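Local atomic coordinates of pyrethroid hydrolase (PDB entry 5Y5R), a protein that hydrolyses the ester bond of pyrethroid insecticides such as cypermethrin and permethrin, splitting them into an alcohol and a cyclopropanecarboxylic acid. Residues D5-H10 against G70-L75; E27-R32 against I244-D249; G97-T102 against P193-E198. All blocks are in the same frame, centred on the assembly; numbering follows the deposited sequence.

Contact 1 (D5-H10 against G70-L75)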
loop_
_atom_site.group_PDB
_atom_site.type_symbol
_atom_site.label_atom_id
_atom_site.label_comp_id
_atom_site.label_asym_id
_atom_site.label_seq_id
_atom_site.Cartn_x
_atom_site.Cartn_y
_atom_site.Cartn_z
ATOM N N ASP A 5 2.000 14.264 10.689
ATOM C CA ASP A 5 1.044 13.202 10.468
ATOM C C ASP A 5 1.693 12.112 9.637
ATOM O O ASP A 5 2.479 12.400 8.730
ATOM C CB ASP A 5 -0.163 13.737 9.745
ATOM C CG ASP A 5 -0.935 14.744 10.572
ATOM O OD1 ASP A 5 -0.394 15.860 10.815
ATOM O OD2 ASP A 5 -2.082 14.423 10.955
ATOM N N ILE A 6 1.354 10.865 9.947
ATOM C CA ILE A 6 1.714 9.711 9.131
ATOM C C ILE A 6 0.413 9.027 8.747
ATOM O O ILE A 6 -0.423 8.750 9.619
ATOM C CB ILE A 6 2.648 8.733 9.876
ATOM C CG1 ILE A 6 3.987 9.382 10.193
ATOM C CG2 ILE A 6 2.911 7.470 9.069
ATOM C CD1 ILE A 6 4.911 8.470 10.984
ATOM N N ILE A 7 0.245 8.747 7.453
ATOM C CA ILE A 7 -0.984 8.146 6.939
ATOM C C ILE A 7 -0.615 6.783 6.350
ATOM O O ILE A 7 0.234 6.709 5.453
ATOM C CB ILE A 7 -1.665 9.051 5.899
ATOM C CG1 ILE A 7 -1.968 10.439 6.488
ATOM C CG2 ILE A 7 -2.928 8.359 5.291
ATOM C CD1 ILE A 7 -2.428 11.465 5.489
ATOM N N LEU A 8 -1.161 5.711 6.938
ATOM C CA LEU A 8 -0.924 4.330 6.505
ATOM C C LEU A 8 -2.116 3.877 5.679
ATOM O O LEU A 8 -3.252 3.844 6.191
ATOM C CB LEU A 8 -0.756 3.364 7.680
ATOM C CG LEU A 8 0.077 3.855 8.874
ATOM C CD1 LEU A 8 0.091 2.861 9.996
ATOM C CD2 LEU A 8 1.482 4.236 8.373
ATOM N N ILE A 9 -1.862 3.493 4.429
ATOM C CA ILE A 9 -2.919 3.143 3.486
ATOM C C ILE A 9 -2.847 1.656 3.149
ATOM O O ILE A 9 -1.821 1.170 2.665
ATOM C CB ILE A 9 -2.843 4.022 2.234
ATOM C CG1 ILE A 9 -3.109 5.477 2.632
ATOM C CG2 ILE A 9 -3.830 3.506 1.189
ATOM C CD1 ILE A 9 -2.726 6.517 1.616
ATOM N N HIS A 10 -3.953 0.946 3.374
ATOM C CA HIS A 10 -4.076 -0.487 3.156
ATOM C C HIS A 10 -4.078 -0.811 1.661
ATOM O O HIS A 10 -4.258 0.071 0.811
ATOM C CB HIS A 10 -5.382 -1.011 3.770
ATOM C CG HIS A 10 -6.616 -0.444 3.124
ATOM N ND1 HIS A 10 -7.027 -0.812 1.855
ATOM C CD2 HIS A 10 -7.528 0.463 3.567
ATOM C CE1 HIS A 10 -8.141 -0.160 1.551
ATOM N NE2 HIS A 10 -8.461 0.628 2.566
ATOM N N GLY A 70 1.000 20.185 9.678
ATOM C CA GLY A 70 2.222 20.269 8.892
ATOM C C GLY A 70 2.263 19.314 7.708
ATOM O O GLY A 70 1.267 19.157 7.000
ATOM N N GLN A 71 3.422 18.708 7.459
ATOM C CA GLN A 71 3.624 17.766 6.365
ATOM C C GLN A 71 3.272 16.350 6.803
ATOM O O GLN A 71 3.303 16.031 7.988
ATOM C CB GLN A 71 5.076 17.784 5.901
ATOM C CG GLN A 71 5.517 19.145 5.487
ATOM C CD GLN A 71 5.068 19.462 4.101
ATOM O OE1 GLN A 71 5.688 19.054 3.115
ATOM N NE2 GLN A 71 3.942 20.163 4.006
ATOM N N SER A 72 2.990 15.484 5.819
ATOM C CA SER A 72 2.589 14.104 6.068
ATOM C C SER A 72 3.499 13.082 5.394
ATOM O O SER A 72 3.978 13.278 4.274
ATOM C CB SER A 72 1.172 13.843 5.574
ATOM O OG SER A 72 0.223 14.600 6.305
ATOM N N ILE A 73 3.602 11.919 6.024
ATOM C CA ILE A 73 4.210 10.748 5.410
ATOM C C ILE A 73 3.075 9.851 4.924
ATOM O O ILE A 73 2.133 9.556 5.673
ATOM C CB ILE A 73 5.119 9.999 6.403
ATOM C CG1 ILE A 73 6.182 10.933 6.997
ATOM C CG2 ILE A 73 5.793 8.834 5.708
ATOM C CD1 ILE A 73 7.322 11.334 6.044
ATOM N N LEU A 74 3.157 9.423 3.669
ATOM C CA LEU A 74 2.185 8.512 3.081
ATOM C C LEU A 74 2.840 7.159 2.932
ATOM O O LEU A 74 3.936 7.057 2.355
ATOM C CB LEU A 74 1.705 9.008 1.716
ATOM C CG LEU A 74 0.994 10.351 1.652
ATOM C CD1 LEU A 74 0.308 10.481 0.286
ATOM C CD2 LEU A 74 0.026 10.443 2.838
ATOM N N LEU A 75 2.184 6.132 3.465
ATOM C CA LEU A 75 2.628 4.757 3.327
ATOM C C LEU A 75 1.546 3.965 2.606
ATOM O O LEU A 75 0.356 4.047 2.958
ATOM C CB LEU A 75 2.934 4.101 4.679
ATOM C CG LEU A 75 3.495 2.675 4.650
ATOM C CD1 LEU A 75 4.432 2.460 5.852
ATOM C CD2 LEU A 75 2.389 1.579 4.671
#
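Two neighbouring parallel strands of the central sheet, 3-9 and 71-77, meet here. D5 pairs with S72, I6 with I73, I7 with L74 and L8 with L75. Strand 5-9 supplies both donors and acceptors. D5 O accepts from I73 N, I7 N gives to I73 O at 2.7 Å, and I7 O takes L75 N at 2.8 Å. I9 N closes the ladder on L75 O. The side chain of I9 also rests on that oxygen, with I9 CB 3.3 Å from L75 O. The bond from D5 N to Q71 O is long and weak.

This is the parallel core of an alpha/beta hydrolase sheet, and helices pack on both faces of this strand pair. I7 and L74 run alongside each other on one face. I7 carries CG1 beside its backbone N (chi1 -57°), which leaves CD1 3.8 Å from L74 CD2. D5 CB meets S72 OG at 3.6 Å on this face, where helix 59-67 packs on I7, I9 and S72. On the other face I6 and I73 are likewise aligned, I6 CG1 being 4.0 Å from I73 CB. L8 instead slants across L75, its CD2 branch touching L75 CB. Helix 237-249 packs on I6, I73 and L75. At the start of the pair, D5 OD2 hydrogen-bonds to H34 NE2.

Contact 2 (E27-R32 against I244-D249); sequences EARGYR and IADFAD
R29 and Y31 reach from the turn after helix 23-28 to the last helix of the alpha/beta hydrolase fold, 237-249, which packs against the central sheet. The guanidinium of R29 lies with one face over A245, whose CB sits 3.3 Å above the plane and toward its rim. The carboxylates of D246 and D249 stand at its edge. Both are turned 39° from the guanidinium plane, and together with R29 they form a salt-bridge network. R29 NH2 bonds weakly to D249 OD2 at 2.8 Å. R29 NH1 is modelled only 2.4 Å from D246 OD1, too short to take at face value. A bend at chi2 (-77°) folds the arginine chain over the methyl of A245.

The ring of Y31 meets the helix nearer its C-terminal end, obliquely against A248, with CZ 3.5 Å from A248 CB. V3 and I6 of strand 3-9 also touch this ring. A phenylalanine here would probably leave D249 OD1 without its hydroxyl mate and the carboxylate freer to turn. The D249 carboxylate lies nearly coplanar with the ring, at its edge. It receives the hydrogen of Y31 OH at 2.6 Å on the anti lone pair of OD1.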
loop_
_atom_site.group_PDB
_atom_site.type_symbol
_atom_site.label_atom_id
_atom_site.label_comp_id
_atom_site.label_asym_id
_atom_site.label_seq_id
_atom_site.Cartn_x
_atom_site.Cartn_y
_atom_site.Cartn_z
ATOM N N GLU A 27 2.585 6.557 17.279
ATOM C CA GLU A 27 2.077 7.594 18.178
ATOM C C GLU A 27 3.027 7.846 19.344
ATOM O O GLU A 27 3.086 8.963 19.866
ATOM C CB GLU A 27 0.676 7.227 18.666
ATOM C CG GLU A 27 -0.369 7.490 17.593
ATOM C CD GLU A 27 -1.773 7.028 17.935
ATOM O OE1 GLU A 27 -1.942 6.162 18.833
ATOM O OE2 GLU A 27 -2.714 7.542 17.271
ATOM N N ALA A 28 3.751 6.820 19.787
ATOM C CA ALA A 28 4.761 7.009 20.819
ATOM C C ALA A 28 5.954 7.814 20.304
ATOM O O ALA A 28 6.648 8.463 21.095
ATOM C CB ALA A 28 5.237 5.648 21.339
ATOM N N ARG A 29 6.203 7.801 18.991
ATOM C CA ARG A 29 7.245 8.628 18.389
ATOM C C ARG A 29 6.800 10.068 18.191
ATOM O O ARG A 29 7.515 10.860 17.550
ATOM C CB ARG A 29 7.672 8.034 17.039
ATOM C CG ARG A 29 8.530 6.804 17.117
ATOM C CD ARG A 29 9.935 7.246 17.488
ATOM N NE ARG A 29 10.959 6.361 16.945
ATOM C CZ ARG A 29 11.820 6.714 15.995
ATOM N NH1 ARG A 29 12.715 5.846 15.578
ATOM N NH2 ARG A 29 11.790 7.938 15.471
ATOM N N GLY A 30 5.635 10.423 18.725
ATOM C CA GLY A 30 5.171 11.782 18.672
ATOM C C GLY A 30 4.459 12.141 17.403
ATOM O O GLY A 30 4.334 13.332 17.093
ATOM N N TYR A 31 3.905 11.161 16.692
ATOM C CA TYR A 31 3.218 11.447 15.448
ATOM C C TYR A 31 1.727 11.225 15.612
ATOM O O TYR A 31 1.277 10.353 16.362
ATOM C CB TYR A 31 3.737 10.565 14.314
ATOM C CG TYR A 31 5.126 10.906 13.880
ATOM C CD1 TYR A 31 5.341 11.995 13.066
ATOM C CD2 TYR A 31 6.220 10.152 14.280
ATOM C CE1 TYR A 31 6.605 12.330 12.646
ATOM C CE2 TYR A 31 7.509 10.486 13.870
ATOM C CZ TYR A 31 7.681 11.581 13.050
ATOM O OH TYR A 31 8.917 11.966 12.609
ATOM N N ARG A 32 0.965 12.043 14.915
ATOM C CA ARG A 32 -0.437 11.754 14.727
ATOM C C ARG A 32 -0.556 10.751 13.590
ATOM O O ARG A 32 0.046 10.935 12.531
ATOM C CB ARG A 32 -1.213 13.031 14.430
ATOM C CG ARG A 32 -2.684 12.755 14.291
ATOM C CD ARG A 32 -3.495 13.854 14.862
ATOM N NE ARG A 32 -4.494 14.328 13.911
ATOM C CZ ARG A 32 -5.428 15.219 14.213
ATOM N NH1 ARG A 32 -5.495 15.714 15.437
ATOM N NH2 ARG A 32 -6.292 15.620 13.297
ATOM N N ILE A 244 9.721 3.291 9.815
ATOM C CA ILE A 244 8.845 4.372 9.351
ATOM C C ILE A 244 9.149 5.676 10.087
ATOM O O ILE A 244 9.200 6.752 9.477
ATOM C CB ILE A 244 7.356 3.991 9.492
ATOM C CG1 ILE A 244 7.006 2.797 8.607
ATOM C CG2 ILE A 244 6.475 5.165 9.154
ATOM C CD1 ILE A 244 5.724 2.036 9.067
ATOM N N ALA A 245 9.320 5.603 11.408
ATOM C CA ALA A 245 9.541 6.817 12.200
ATOM C C ALA A 245 10.909 7.454 11.895
ATOM O O ALA A 245 11.021 8.690 11.804
ATOM C CB ALA A 245 9.355 6.498 13.685
ATOM N N ASP A 246 11.952 6.636 11.703
ATOM C CA ASP A 246 13.260 7.178 11.304
ATOM C C ASP A 246 13.172 7.921 9.975
ATOM O O ASP A 246 13.867 8.919 9.771
ATOM C CB ASP A 246 14.301 6.068 11.230
ATOM C CG ASP A 246 14.519 5.416 12.566
ATOM O OD1 ASP A 246 14.083 6.028 13.561
ATOM O OD2 ASP A 246 15.084 4.300 12.635
ATOM N N PHE A 247 12.364 7.413 9.031
ATOM C CA PHE A 247 12.125 8.131 7.784
ATOM C C PHE A 247 11.363 9.424 8.033
ATOM O O PHE A 247 11.726 10.479 7.510
ATOM C CB PHE A 247 11.370 7.226 6.791
ATOM C CG PHE A 247 11.128 7.856 5.433
ATOM C CD1 PHE A 247 12.185 8.116 4.574
ATOM C CD2 PHE A 247 9.835 8.131 4.996
ATOM C CE1 PHE A 247 11.966 8.691 3.321
ATOM C CE2 PHE A 247 9.606 8.691 3.747
ATOM C CZ PHE A 247 10.678 8.975 2.907
ATOM N N ALA A 248 10.292 9.363 8.824
ATOM C CA ALA A 248 9.501 10.564 9.055
ATOM C C ALA A 248 10.329 11.651 9.720
ATOM O O ALA A 248 10.143 12.839 9.422
ATOM C CB ALA A 248 8.292 10.235 9.915
ATOM N N ASP A 249 11.282 11.253 10.579
ATOM C CA ASP A 249 12.111 12.212 11.321
ATOM C C ASP A 249 12.962 13.072 10.397
ATOM O O ASP A 249 13.306 14.211 10.747
ATOM C CB ASP A 249 13.037 11.484 12.298
ATOM C CG ASP A 249 12.316 10.906 13.521
ATOM O OD1 ASP A 249 11.083 11.106 13.721
ATOM O OD2 ASP A 249 13.022 10.191 14.272
#

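Contact 3 (G97-T102 against P193-E198)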
loop_
_atom_site.group_PDB
_atom_site.type_symbol
_atom_site.label_atom_id
_atom_site.label_comp_id
_atom_site.label_asym_id
_atom_site.label_seq_id
_atom_site.Cartn_x
_atom_site.Cartn_y
_atom_site.Cartn_z
ATOM N N GLY A 97 7.079 12.792 2.264
ATOM C CA GLY A 97 7.752 11.524 2.056
ATOM C C GLY A 97 6.809 10.432 1.596
ATOM O O GLY A 97 5.619 10.430 1.932
ATOM N N LEU A 98 7.350 9.485 0.837
ATOM C CA LEU A 98 6.580 8.352 0.322
ATOM C C LEU A 98 7.223 7.042 0.754
ATOM O O LEU A 98 8.412 6.819 0.519
ATOM C CB LEU A 98 6.478 8.393 -1.210
ATOM C CG LEU A 98 5.644 9.544 -1.783
ATOM C CD1 LEU A 98 5.753 9.578 -3.299
ATOM C CD2 LEU A 98 4.168 9.452 -1.360
ATOM N N ILE A 99 6.435 6.164 1.355
ATOM C CA ILE A 99 6.922 4.870 1.795
ATOM C C ILE A 99 6.153 3.781 1.063
ATOM O O ILE A 99 4.931 3.678 1.221
ATOM C CB ILE A 99 6.754 4.701 3.307
ATOM C CG1 ILE A 99 7.485 5.809 4.073
ATOM C CG2 ILE A 99 7.273 3.343 3.737
ATOM C CD1 ILE A 99 7.324 5.652 5.541
ATOM N N TYR A 100 6.866 2.930 0.330
ATOM C CA TYR A 100 6.273 1.811 -0.406
ATOM C C TYR A 100 6.619 0.511 0.317
ATOM O O TYR A 100 7.751 0.022 0.222
ATOM C CB TYR A 100 6.756 1.791 -1.861
ATOM C CG TYR A 100 6.349 2.989 -2.672
ATOM C CD1 TYR A 100 7.063 4.181 -2.600
ATOM C CD2 TYR A 100 5.249 2.945 -3.492
ATOM C CE1 TYR A 100 6.720 5.280 -3.340
ATOM C CE2 TYR A 100 4.881 4.040 -4.225
ATOM C CZ TYR A 100 5.611 5.219 -4.139
ATOM O OH TYR A 100 5.257 6.312 -4.903
ATOM N N LEU A 101 5.641 -0.070 1.003
ATOM C CA LEU A 101 5.828 -1.266 1.822
ATOM C C LEU A 101 5.386 -2.491 1.027
ATOM O O LEU A 101 4.192 -2.827 0.992
ATOM C CB LEU A 101 5.066 -1.139 3.148
ATOM C CG LEU A 101 5.046 -2.371 4.058
ATOM C CD1 LEU A 101 6.455 -2.896 4.412
ATOM C CD2 LEU A 101 4.247 -2.083 5.317
ATOM N N THR A 102 6.380 -3.211 0.484
ATOM C CA THR A 102 6.242 -4.275 -0.513
ATOM C C THR A 102 5.035 -3.913 -1.364
ATOM O O THR A 102 4.034 -4.641 -1.437
ATOM C CB THR A 102 6.223 -5.668 0.156
ATOM O OG1 THR A 102 6.248 -6.702 -0.839
ATOM C CG2 THR A 102 5.027 -5.878 1.133
ATOM N N PRO A 193 11.020 12.664 -1.301
ATOM C CA PRO A 193 11.846 11.500 -0.948
ATOM C C PRO A 193 11.012 10.228 -0.914
ATOM O O PRO A 193 9.882 10.208 -0.417
ATOM C CB PRO A 193 12.391 11.849 0.437
ATOM C CG PRO A 193 12.390 13.350 0.479
ATOM C CD PRO A 193 11.205 13.788 -0.369
ATOM N N ARG A 194 11.605 9.150 -1.411
ATOM C CA ARG A 194 10.921 7.875 -1.579
ATOM C C ARG A 194 11.696 6.794 -0.844
ATOM O O ARG A 194 12.939 6.799 -0.829
ATOM C CB ARG A 194 10.800 7.499 -3.072
ATOM C CG ARG A 194 9.970 8.443 -3.913
ATOM C CD ARG A 194 10.064 8.068 -5.408
ATOM N NE ARG A 194 11.408 8.246 -5.965
ATOM C CZ ARG A 194 11.809 9.366 -6.558
ATOM N NH1 ARG A 194 10.963 10.382 -6.661
ATOM N NH2 ARG A 194 13.047 9.477 -7.049
ATOM N N LEU A 195 10.965 5.930 -0.156
ATOM C CA LEU A 195 11.542 4.774 0.516
ATOM C C LEU A 195 10.742 3.531 0.153
ATOM O O LEU A 195 9.500 3.546 0.212
ATOM C CB LEU A 195 11.574 4.993 2.036
ATOM C CG LEU A 195 11.793 3.792 2.945
ATOM C CD1 LEU A 195 13.185 3.242 2.713
ATOM C CD2 LEU A 195 11.624 4.236 4.402
ATOM N N TYR A 196 11.451 2.468 -0.232
ATOM C CA TYR A 196 10.872 1.149 -0.433
ATOM C C TYR A 196 11.297 0.237 0.714
ATOM O O TYR A 196 12.489 0.026 0.935
ATOM C CB TYR A 196 11.309 0.535 -1.768
ATOM C CG TYR A 196 10.353 -0.538 -2.269
ATOM C CD1 TYR A 196 10.420 -1.839 -1.803
ATOM C CD2 TYR A 196 9.365 -0.225 -3.183
ATOM C CE1 TYR A 196 9.525 -2.811 -2.266
ATOM C CE2 TYR A 196 8.476 -1.179 -3.640
ATOM C CZ TYR A 196 8.552 -2.458 -3.184
ATOM O OH TYR A 196 7.636 -3.370 -3.658
ATOM N N ILE A 197 10.326 -0.317 1.425
ATOM C CA ILE A 197 10.582 -1.335 2.442
ATOM C C ILE A 197 10.229 -2.669 1.818
ATOM O O ILE A 197 9.045 -2.954 1.602
ATOM C CB ILE A 197 9.769 -1.099 3.727
ATOM C CG1 ILE A 197 10.024 0.301 4.281
ATOM C CG2 ILE A 197 10.102 -2.176 4.767
ATOM C CD1 ILE A 197 9.396 0.546 5.641
ATOM N N GLU A 198 11.257 -3.466 1.498
ATOM C CA GLU A 198 11.065 -4.781 0.919
ATOM C C GLU A 198 10.708 -5.756 2.021
ATOM O O GLU A 198 11.243 -5.684 3.132
ATOM C CB GLU A 198 12.340 -5.317 0.234
ATOM C CG GLU A 198 13.118 -4.401 -0.655
ATOM C CD GLU A 198 14.459 -5.040 -1.098
ATOM O OE1 GLU A 198 15.157 -5.657 -0.264
ATOM O OE2 GLU A 198 14.811 -4.931 -2.277
#
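The ring of Y196 has Y100 O over one face, 3.6 Å above its plane and toward the rim. The ring of Y100 meets L195 O at its edge, in plane, with CD1 3.8 Å from that oxygen. The two tyrosines are paired across parallel strands 95-101 and 194-199 and lie on one side of the sheet. Y196 holds its CG anti to the backbone N (chi1 -158°), which swings the ring toward strand 95-101 and brings CD2 to 3.6 Å from Y100 CB. Y196 OH hydrogen-bonds to A103 O and Y100 OH to S85 OG.

On the other side I197 sits between two partners. Its CD1 touches I99 CG2, and its CG2 lies 3.7 Å from L101 CD1. Helix 237-249 packs on I99, L101 and L195 there.

Backbone bonds run the length of this strand pair of the alpha/beta hydrolase sheet. Y100 O accepts from I197 N. T102 N ends the ladder on I197 O at 2.9 Å. Just past the strand, T102 OG1 hydrogen-bonds to OD2 of D202, the probable charge-relay aspartate. With its backbone tied to I197, T102 is thus a second-shell residue that probably steadies this carboxylate.

In the fold
Contacts 1 and 3 belong to one parallel sheet and adjoin through strands 71-77 and 95-101. L74 O lies 2.8 Å from I99 N, probably a hydrogen bond. Contact 2 adds the helix that packs on this sheet. F247 CD2 reaches I99 CG1 at 3.4 Å, and I244 CD1 reaches L75 CD1 at 3.5 Å. R32 O of contact 2 probably bonds to I6 N of contact 1. Contact 2 lies away from the active site. Contact 3 leads to it: the T102 side chain is about 5 Å from that of H230, the probable charge-relay histidine, and about 7 Å from the bound pyrethroid. In contact 1 the I9 side chain is about 10 Å from this ligand.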